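Long-range contacts in ftsY (Mycoplasma mycoides, PDB 1ZU4), which is a signal recognition particle receptor of the SRP54-type GTPase family, modelled here as its NG domain: residues A[230-236]-A[256-262]; A[244-248]-A[275-280]. One frame throughout, in Å; residues are numbered along the deposited sequence.

Interaction 1. Residues A[230-236]-A[256-262]; sequences EVLLVID and VSGIILT
L233 and I259 lie side by side on adjacent parallel strands of the P-loop NTPase sheet, I259 CD1 reaching L233 CB at 3.6 Å. These strands open and close a beta-alpha-beta crossover; its helix 241-250 lies on L233 and I235, helix 272-280 on I259 and L261. I259 CG2, anti to the backbone N, turns toward the neighbouring strand and meets I235 CD1, also at 3.6 Å. On the other face, beneath helix 118-131, the side chains of V234 and T262 cross at about a right angle, V234 CG1 3.7 Å from T262 CG2. Between the faces runs a parallel ladder: L233 N and I235 N give to G258 O and I260 O, while L233 O and I235 O accept from I260 N and T262 N, I260 N most straightly (171°). At the start S257 N still bonds V231 O, but S257 OG, between its backbone N and carbonyl carbon (chi1 60°), accepts the N-H of V231, OG to N 2.9 Å. It donates to E230, whose carboxylate also salt-bridges K285 and takes the D99 N-H. The hydroxyl meets E230 OE1 on the anti side, 34° out of the carboxylate plane, S257 OG only 2.5 Å away.

Interaction 2. Residues A[244-248]-A[275-280]; sequences VIQAE and AIKELL
V244 fits as a knob into a hole formed by A275, I276, L279 and L280, in the packing of two neighbouring helices on one face of the P-loop NTPase sheet. The short helical segments run in roughly the same direction, at 35° to each other, with their axes 9.7 Å apart at closest approach. The two methyls of V244 divide the hole: CG2 meets I276 CG1 at 3.9 Å, while CG1, anti to the backbone N, reaches L279 CB and, at 3.7 Å, L280 CD1. L280 in turn lies along the facing side of the first helix. Its CD1 also rests 3.6 Å from V244 O, a carbonyl already engaged by E248 N one turn later, and its CD2 touches A247 CB at 3.8 Å. Farther out, toward the exposed side, L279 CD2 rests against both I245 CA and E248 CB. Below the knob, I276 rests on I235 of the sheet, and L280 also touches I259.

The polar edge is at E248. Its side chain leaves anti to the backbone N (chi1 180°) and bends at the next bond (chi2 67°), so that it runs antiparallel alongside L280, E248 OE1 coming near L280 CG. The carboxylate thereby comes close to the last turn of the second segment without a direct hydrogen bond to it. One water bridges instead, donating to E248 OE1 at 2.8 Å and to L280 O at 2.7 Å.

In the fold
From the N terminus, the chain runs along strand 230-236, turns into helix 241-250 and returns in strand 258-262, where interaction 1 closes the beta-alpha-beta loop. It then continues to helix 272-280, and interaction 2 brings this helix against the one already passed. The two loops cross, since 244-248 lies inside the first and 256-262 inside the second. Together they tie two adjacent strands to two helices on the same sheet face: I235 CD1 touches A247 CB at 3.4 Å, and L261 CD1 touches I276 CD1 at 3.7 Å. On its far side, helix 272-280 meets helix 51-64 through K277 and E278, linking the GTPase domain to the helical bundle.

Interaction 1. Residues A[230-236]-A[256-262]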
loop_
_atom_site.group_PDB
_atom_site.type_symbol
_atom_site.label_atom_id
_atom_site.label_comp_id
_atom_site.label_asym_id
_atom_site.label_seq_id
_atom_site.Cartn_x
_atom_site.Cartn_y
_atom_site.Cartn_z
ATOM N N GLU A 230 4.317 11.264 -6.688
ATOM C CA GLU A 230 4.055 9.850 -6.451
ATOM C C GLU A 230 2.982 9.364 -7.419
ATOM O O GLU A 230 2.084 10.120 -7.801
ATOM C CB GLU A 230 3.553 9.630 -4.989
ATOM C CG GLU A 230 4.598 10.068 -3.878
ATOM C CD GLU A 230 5.750 9.109 -3.728
ATOM O OE1 GLU A 230 5.694 7.951 -4.228
ATOM O OE2 GLU A 230 6.734 9.518 -3.062
ATOM N N VAL A 231 3.071 8.080 -7.756
ATOM C CA VAL A 231 2.080 7.355 -8.536
ATOM C C VAL A 231 1.810 6.111 -7.691
ATOM O O VAL A 231 2.647 5.200 -7.596
ATOM C CB VAL A 231 2.640 6.989 -9.987
ATOM C CG1 VAL A 231 1.602 6.218 -10.810
ATOM C CG2 VAL A 231 3.051 8.244 -10.751
ATOM N N LEU A 232 0.647 6.090 -7.041
ATOM C CA LEU A 232 0.431 5.135 -5.995
ATOM C C LEU A 232 -0.572 4.062 -6.424
ATOM O O LEU A 232 -1.718 4.345 -6.766
ATOM C CB LEU A 232 0.037 5.831 -4.675
ATOM C CG LEU A 232 1.076 6.815 -4.079
ATOM C CD1 LEU A 232 0.452 7.664 -2.985
ATOM C CD2 LEU A 232 2.333 6.115 -3.533
ATOM N N LEU A 233 -0.092 2.824 -6.432
ATOM C CA LEU A 233 -0.913 1.653 -6.746
ATOM C C LEU A 233 -1.623 1.027 -5.527
ATOM O O LEU A 233 -1.009 0.778 -4.500
ATOM C CB LEU A 233 0.002 0.620 -7.438
ATOM C CG LEU A 233 -0.610 -0.701 -7.941
ATOM C CD1 LEU A 233 -1.647 -0.367 -8.949
ATOM C CD2 LEU A 233 0.486 -1.653 -8.533
ATOM N N VAL A 234 -2.913 0.727 -5.634
ATOM C CA VAL A 234 -3.668 0.190 -4.509
ATOM C C VAL A 234 -3.693 -1.323 -4.647
ATOM O O VAL A 234 -4.045 -1.881 -5.684
ATOM C CB VAL A 234 -5.113 0.768 -4.400
ATOM C CG1 VAL A 234 -5.897 0.086 -3.280
ATOM C CG2 VAL A 234 -5.084 2.263 -4.109
ATOM N N ILE A 235 -3.278 -1.992 -3.598
ATOM C CA ILE A 235 -3.438 -3.420 -3.578
ATOM C C ILE A 235 -4.311 -3.716 -2.403
ATOM O O ILE A 235 -3.978 -3.322 -1.288
ATOM C CB ILE A 235 -2.076 -4.142 -3.385
ATOM C CG1 ILE A 235 -1.136 -3.812 -4.559
ATOM C CG2 ILE A 235 -2.320 -5.625 -3.278
ATOM C CD1 ILE A 235 0.279 -4.372 -4.400
ATOM N N ASP A 236 -5.390 -4.434 -2.658
ATOM C CA ASP A 236 -6.238 -5.090 -1.630
ATOM C C ASP A 236 -5.633 -6.350 -0.979
ATOM O O ASP A 236 -5.615 -7.464 -1.583
ATOM C CB ASP A 236 -7.587 -5.466 -2.295
ATOM C CG ASP A 236 -8.645 -5.928 -1.317
ATOM O OD1 ASP A 236 -8.362 -6.369 -0.172
ATOM O OD2 ASP A 236 -9.824 -5.860 -1.715
ATOM N N VAL A 256 4.935 3.241 -11.388
ATOM C CA VAL A 256 4.394 3.232 -10.034
ATOM C C VAL A 256 5.559 3.542 -9.118
ATOM O O VAL A 256 6.638 2.969 -9.310
ATOM C CB VAL A 256 3.799 1.818 -9.695
ATOM C CG1 VAL A 256 3.424 1.686 -8.176
ATOM C CG2 VAL A 256 2.572 1.457 -10.627
ATOM N N SER A 257 5.380 4.461 -8.169
ATOM C CA SER A 257 6.489 4.850 -7.238
ATOM C C SER A 257 6.273 4.242 -5.875
ATOM O O SER A 257 7.211 4.186 -5.090
ATOM C CB SER A 257 6.592 6.396 -7.059
ATOM O OG SER A 257 5.360 6.905 -6.511
ATOM N N GLY A 258 5.052 3.749 -5.593
ATOM C CA GLY A 258 4.767 3.166 -4.319
ATOM C C GLY A 258 3.406 2.489 -4.272
ATOM O O GLY A 258 2.604 2.579 -5.202
ATOM N N ILE A 259 3.149 1.832 -3.165
ATOM C CA ILE A 259 1.947 1.008 -2.958
ATOM C C ILE A 259 1.161 1.479 -1.705
ATOM O O ILE A 259 1.739 1.835 -0.673
ATOM C CB ILE A 259 2.317 -0.506 -2.773
ATOM C CG1 ILE A 259 3.101 -1.110 -3.975
ATOM C CG2 ILE A 259 1.095 -1.400 -2.470
ATOM C CD1 ILE A 259 2.467 -0.955 -5.287
ATOM N N ILE A 260 -0.157 1.405 -1.809
ATOM C CA ILE A 260 -1.084 1.563 -0.714
ATOM C C ILE A 260 -1.733 0.188 -0.533
ATOM O O ILE A 260 -2.453 -0.240 -1.391
ATOM C CB ILE A 260 -2.196 2.586 -1.046
ATOM C CG1 ILE A 260 -1.587 3.988 -1.400
ATOM C CG2 ILE A 260 -3.160 2.724 0.106
ATOM C CD1 ILE A 260 -2.692 5.026 -1.671
ATOM N N LEU A 261 -1.460 -0.466 0.588
ATOM C CA LEU A 261 -1.945 -1.801 0.935
ATOM C C LEU A 261 -3.188 -1.619 1.810
ATOM O O LEU A 261 -3.077 -1.171 2.913
ATOM C CB LEU A 261 -0.857 -2.535 1.752
ATOM C CG LEU A 261 -1.201 -3.996 2.109
ATOM C CD1 LEU A 261 -1.466 -4.856 0.863
ATOM C CD2 LEU A 261 -0.134 -4.624 3.003
ATOM N N THR A 262 -4.359 -1.963 1.293
ATOM C CA THR A 262 -5.617 -1.746 1.986
ATOM C C THR A 262 -6.128 -3.025 2.557
ATOM O O THR A 262 -5.665 -4.128 2.176
ATOM C CB THR A 262 -6.699 -1.219 1.026
ATOM O OG1 THR A 262 -6.903 -2.174 -0.025
ATOM C CG2 THR A 262 -6.279 0.120 0.432
#

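Interaction 2. Residues A[244-248]-A[275-280]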
loop_
_atom_site.group_PDB
_atom_site.type_symbol
_atom_site.label_atom_id
_atom_site.label_comp_id
_atom_site.label_asym_id
_atom_site.label_seq_id
_atom_site.Cartn_x
_atom_site.Cartn_y
_atom_site.Cartn_z
ATOM N N VAL A 244 -1.347 -9.559 -5.598
ATOM C CA VAL A 244 0.078 -9.253 -5.825
ATOM C C VAL A 244 0.457 -9.443 -7.295
ATOM O O VAL A 244 1.130 -8.565 -7.908
ATOM C CB VAL A 244 0.989 -10.105 -4.884
ATOM C CG1 VAL A 244 2.422 -9.850 -5.138
ATOM C CG2 VAL A 244 0.664 -9.805 -3.408
ATOM N N ILE A 245 0.056 -10.573 -7.867
ATOM C CA ILE A 245 0.332 -10.847 -9.300
ATOM C C ILE A 245 -0.360 -9.807 -10.192
ATOM O O ILE A 245 0.235 -9.257 -11.116
ATOM C CB ILE A 245 -0.050 -12.307 -9.669
ATOM C CG1 ILE A 245 0.871 -13.298 -8.941
ATOM C CG2 ILE A 245 -0.071 -12.566 -11.198
ATOM C CD1 ILE A 245 0.181 -14.682 -8.729
ATOM N N GLN A 246 -1.611 -9.498 -9.888
ATOM C CA GLN A 246 -2.338 -8.503 -10.650
ATOM C C GLN A 246 -1.684 -7.124 -10.533
ATOM O O GLN A 246 -1.626 -6.402 -11.536
ATOM C CB GLN A 246 -3.791 -8.425 -10.170
ATOM C CG GLN A 246 -4.590 -9.647 -10.544
ATOM C CD GLN A 246 -5.358 -9.425 -11.817
ATOM O OE1 GLN A 246 -6.018 -8.392 -11.956
ATOM N NE2 GLN A 246 -5.300 -10.393 -12.757
ATOM N N ALA A 247 -1.202 -6.771 -9.330
ATOM C CA ALA A 247 -0.529 -5.489 -9.126
ATOM C C ALA A 247 0.762 -5.447 -9.952
ATOM O O ALA A 247 1.041 -4.444 -10.560
ATOM C CB ALA A 247 -0.232 -5.243 -7.663
ATOM N N GLU A 248 1.509 -6.559 -10.028
ATOM C CA GLU A 248 2.660 -6.608 -10.936
ATOM C C GLU A 248 2.282 -6.338 -12.412
ATOM O O GLU A 248 3.010 -5.672 -13.142
ATOM C CB GLU A 248 3.439 -7.932 -10.801
ATOM C CG GLU A 248 4.682 -8.033 -11.765
ATOM C CD GLU A 248 5.834 -7.041 -11.451
ATOM O OE1 GLU A 248 5.678 -6.126 -10.628
ATOM O OE2 GLU A 248 6.922 -7.166 -12.098
ATOM N N ALA A 275 5.579 -10.715 0.097
ATOM C CA ALA A 275 5.250 -11.129 -1.251
ATOM C C ALA A 275 5.328 -9.903 -2.166
ATOM O O ALA A 275 5.848 -10.003 -3.263
ATOM C CB ALA A 275 3.819 -11.793 -1.302
ATOM N N ILE A 276 4.808 -8.748 -1.712
ATOM C CA ILE A 276 4.842 -7.518 -2.500
ATOM C C ILE A 276 6.302 -7.091 -2.782
ATOM O O ILE A 276 6.700 -6.850 -3.922
ATOM C CB ILE A 276 4.023 -6.368 -1.795
ATOM C CG1 ILE A 276 2.509 -6.679 -1.914
ATOM C CG2 ILE A 276 4.354 -4.996 -2.402
ATOM C CD1 ILE A 276 1.635 -5.934 -0.919
ATOM N N LYS A 277 7.079 -6.983 -1.717
ATOM C CA LYS A 277 8.494 -6.647 -1.808
ATOM C C LYS A 277 9.202 -7.572 -2.835
ATOM O O LYS A 277 9.935 -7.082 -3.679
ATOM C CB LYS A 277 9.093 -6.772 -0.401
ATOM C CG LYS A 277 10.594 -6.798 -0.310
ATOM C CD LYS A 277 11.133 -5.482 -0.843
ATOM C CE LYS A 277 12.600 -5.622 -1.207
ATOM N NZ LYS A 277 13.360 -6.515 -0.255
ATOM N N GLU A 278 8.949 -8.884 -2.774
ATOM C CA GLU A 278 9.618 -9.835 -3.695
ATOM C C GLU A 278 9.142 -9.668 -5.144
ATOM O O GLU A 278 9.958 -9.457 -6.038
ATOM C CB GLU A 278 9.407 -11.299 -3.250
ATOM C CG GLU A 278 10.039 -12.346 -4.172
ATOM C CD GLU A 278 11.539 -12.280 -4.166
ATOM O OE1 GLU A 278 12.138 -11.930 -3.124
ATOM O OE2 GLU A 278 12.106 -12.545 -5.235
ATOM N N LEU A 279 7.835 -9.760 -5.377
ATOM C CA LEU A 279 7.352 -9.731 -6.733
ATOM C C LEU A 279 7.461 -8.361 -7.418
ATOM O O LEU A 279 7.831 -8.335 -8.568
ATOM C CB LEU A 279 5.909 -10.246 -6.867
ATOM C CG LEU A 279 5.599 -10.773 -8.291
ATOM C CD1 LEU A 279 6.328 -12.115 -8.525
ATOM C CD2 LEU A 279 4.101 -10.924 -8.568
ATOM N N LEU A 280 7.116 -7.264 -6.730
ATOM C CA LEU A 280 7.031 -5.919 -7.328
ATOM C C LEU A 280 8.264 -5.115 -7.140
ATOM O O LEU A 280 8.585 -4.345 -8.004
ATOM C CB LEU A 280 5.830 -5.089 -6.779
ATOM C CG LEU A 280 4.443 -5.545 -7.326
ATOM C CD1 LEU A 280 3.910 -6.715 -6.551
ATOM C CD2 LEU A 280 3.428 -4.405 -7.272
HETATM O O HOH W 1 7.231 -3.767 -10.298
#